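Local coordinates for protein oxidase/hydroxylase (Streptomyces hygroscopicus subsp. hygroscopicus, PDB 4XC9) that probably acts as an iron- and 2-oxoglutarate-dependent dioxygenase of the phytanoyl-CoA dioxygenase family, at residues Leu91-Asp96 and Arg209-Glu214. Residues are numbered along the deposited sequence; the frame is centred on the assembly and turned at random.
Sequences LRRTKD and RRKLTE
Lys211 lies against the backbone of Thr94 and Lys95, just past Arg93, and its side chain can be followed outward. Lys211 CB sits 3.7 Å from Arg93 NH2, approaching the guanidinium obliquely. CG stands anti to the backbone N (chi1 180°), which carries the chain on past Thr94, and Lys211 CD comes to 3.5 Å from Thr94 O. Lys211 CE passes Lys95 N at 3.8 Å; there the chain bends at chi4 and turns NZ back to its own loop. Lys211 NZ donates to Thr213 OG1 at 2.7 Å and to Thr213 O at 3.0 Å, the latter from well above the carbonyl plane. Cut back to an alanine, this position would probably leave Thr213 without its lysine donor and Thr94 without its methylene cover. Across the contact, Asp96 N donates to Lys211 O at 2.7 Å (N-H...O 152°). Lys95 crosses Glu214 obliquely and ends in a salt bridge, Lys95 NZ to Glu214 OE2 at 3.3 Å, whose hydrogen bond is weak. Arg217, which binds 2-oxoglutarate, touches both Arg93 and Lys211. Methylenes and a backbone bond thus join the cupin-fold loop between iron-binding His206 and Arg217 to the chain after Arg93; the exposed ion pair likely adds little.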
loop_
_atom_site.group_PDB
_atom_site.type_symbol
_atom_site.label_atom_id
_atom_site.label_comp_id
_atom_site.label_asym_id
_atom_site.label_seq_id
_atom_site.Cartn_x
_atom_site.Cartn_y
_atom_site.Cartn_z
ATOM N N LEU B 91 -3.604 -26.615 23.851
ATOM C CA LEU B 91 -4.721 -27.267 23.177
ATOM C C LEU B 91 -4.600 -28.800 23.182
ATOM O O LEU B 91 -3.533 -29.361 22.905
ATOM C CB LEU B 91 -4.832 -26.774 21.732
ATOM C CG LEU B 91 -5.916 -25.765 21.350
ATOM C CD1 LEU B 91 -5.895 -25.540 19.848
ATOM C CD2 LEU B 91 -7.303 -26.219 21.798
ATOM N N ARG B 92 -5.701 -29.473 23.504
ATOM C CA ARG B 92 -5.775 -30.919 23.363
ATOM C C ARG B 92 -6.832 -31.240 22.331
ATOM O O ARG B 92 -8.016 -31.186 22.621
ATOM C CB ARG B 92 -6.102 -31.597 24.697
ATOM C CG ARG B 92 -6.167 -33.131 24.635
ATOM C CD ARG B 92 -6.457 -33.748 26.009
ATOM N NE ARG B 92 -5.434 -33.421 27.003
ATOM C CZ ARG B 92 -4.378 -34.186 27.292
ATOM N NH1 ARG B 92 -4.190 -35.349 26.665
ATOM N NH2 ARG B 92 -3.503 -33.788 28.216
ATOM N N ARG B 93 -6.409 -31.547 21.117
ATOM C CA ARG B 93 -7.359 -31.887 20.073
ATOM C C ARG B 93 -7.576 -33.387 20.025
ATOM O O ARG B 93 -6.650 -34.144 19.766
ATOM C CB ARG B 93 -6.876 -31.378 18.714
ATOM C CG ARG B 93 -6.724 -29.871 18.635
ATOM C CD ARG B 93 -6.716 -29.386 17.204
ATOM N NE ARG B 93 -7.859 -29.889 16.446
ATOM C CZ ARG B 93 -7.794 -30.875 15.552
ATOM N NH1 ARG B 93 -6.633 -31.467 15.296
ATOM N NH2 ARG B 93 -8.885 -31.261 14.896
ATOM N N THR B 94 -8.801 -33.823 20.277
ATOM C CA THR B 94 -9.080 -35.244 20.226
ATOM C C THR B 94 -9.928 -35.585 19.018
ATOM O O THR B 94 -10.270 -34.714 18.217
ATOM C CB THR B 94 -9.798 -35.729 21.490
ATOM O OG1 THR B 94 -9.825 -37.166 21.491
ATOM C CG2 THR B 94 -11.223 -35.193 21.533
ATOM N N LYS B 95 -10.274 -36.861 18.902
ATOM C CA LYS B 95 -11.048 -37.338 17.773
ATOM C C LYS B 95 -12.370 -36.586 17.630
ATOM O O LYS B 95 -13.051 -36.306 18.625
ATOM C CB LYS B 95 -11.292 -38.834 17.909
ATOM C CG LYS B 95 -12.023 -39.443 16.738
ATOM C CD LYS B 95 -12.221 -40.917 16.961
ATOM C CE LYS B 95 -13.497 -41.394 16.306
ATOM N NZ LYS B 95 -13.884 -42.739 16.810
ATOM N N ASP B 96 -12.678 -36.236 16.380
ATOM C CA ASP B 96 -13.907 -35.553 15.951
ATOM C C ASP B 96 -13.862 -34.040 16.152
ATOM O O ASP B 96 -14.767 -33.333 15.711
ATOM C CB ASP B 96 -15.135 -36.144 16.653
ATOM C CG ASP B 96 -15.372 -37.603 16.279
ATOM O OD1 ASP B 96 -15.322 -37.921 15.068
ATOM O OD2 ASP B 96 -15.591 -38.434 17.187
ATOM N N ARG B 209 -8.592 -29.218 9.963
ATOM C CA ARG B 209 -9.383 -30.339 9.461
ATOM C C ARG B 209 -10.042 -31.148 10.576
ATOM O O ARG B 209 -9.589 -31.156 11.723
ATOM C CB ARG B 209 -8.518 -31.279 8.632
ATOM C CG ARG B 209 -7.887 -30.634 7.479
ATOM C CD ARG B 209 -8.844 -30.464 6.333
ATOM N NE ARG B 209 -8.068 -30.143 5.149
ATOM C CZ ARG B 209 -8.576 -29.899 3.954
ATOM N NH1 ARG B 209 -9.891 -29.940 3.766
ATOM N NH2 ARG B 209 -7.756 -29.614 2.951
ATOM N N ARG B 210 -11.105 -31.852 10.213
ATOM C CA ARG B 210 -11.816 -32.693 11.155
ATOM C C ARG B 210 -10.991 -33.950 11.459
ATOM O O ARG B 210 -10.789 -34.790 10.594
ATOM C CB ARG B 210 -13.186 -33.047 10.584
ATOM C CG ARG B 210 -14.191 -33.538 11.612
ATOM C CD ARG B 210 -15.542 -33.705 10.946
ATOM N NE ARG B 210 -16.079 -32.418 10.530
ATOM C CZ ARG B 210 -16.773 -31.622 11.335
ATOM N NH1 ARG B 210 -17.018 -32.008 12.585
ATOM N NH2 ARG B 210 -17.230 -30.457 10.895
ATOM N N LYS B 211 -10.488 -34.053 12.681
ATOM C CA LYS B 211 -9.691 -35.215 13.080
ATOM C C LYS B 211 -10.535 -36.483 13.155
ATOM O O LYS B 211 -11.495 -36.555 13.923
ATOM C CB LYS B 211 -9.025 -34.957 14.426
ATOM C CG LYS B 211 -8.175 -36.086 14.944
ATOM C CD LYS B 211 -7.508 -35.653 16.235
ATOM C CE LYS B 211 -6.967 -36.836 17.008
ATOM N NZ LYS B 211 -6.025 -37.670 16.210
ATOM N N LEU B 212 -10.161 -37.480 12.357
ATOM C CA LEU B 212 -10.891 -38.737 12.282
ATOM C C LEU B 212 -10.153 -39.839 13.027
ATOM O O LEU B 212 -10.716 -40.878 13.345
ATOM C CB LEU B 212 -11.103 -39.147 10.825
ATOM C CG LEU B 212 -11.743 -38.082 9.945
ATOM C CD1 LEU B 212 -12.006 -38.606 8.548
ATOM C CD2 LEU B 212 -13.019 -37.595 10.602
ATOM N N THR B 213 -8.886 -39.593 13.311
ATOM C CA THR B 213 -8.016 -40.601 13.890
ATOM C C THR B 213 -8.012 -40.604 15.421
ATOM O O THR B 213 -8.299 -39.594 16.060
ATOM C CB THR B 213 -6.588 -40.392 13.399
ATOM O OG1 THR B 213 -6.036 -39.221 14.025
ATOM C CG2 THR B 213 -6.596 -40.201 11.896
ATOM N N GLU B 214 -7.667 -41.744 16.005
ATOM C CA GLU B 214 -7.556 -41.859 17.451
ATOM C C GLU B 214 -6.292 -41.175 17.956
ATOM O O GLU B 214 -5.435 -40.766 17.176
ATOM C CB GLU B 214 -7.549 -43.330 17.873
ATOM C CG GLU B 214 -8.770 -44.123 17.418
ATOM C CD GLU B 214 -9.993 -43.836 18.268
ATOM O OE1 GLU B 214 -9.828 -43.212 19.341
ATOM O OE2 GLU B 214 -11.114 -44.228 17.868
#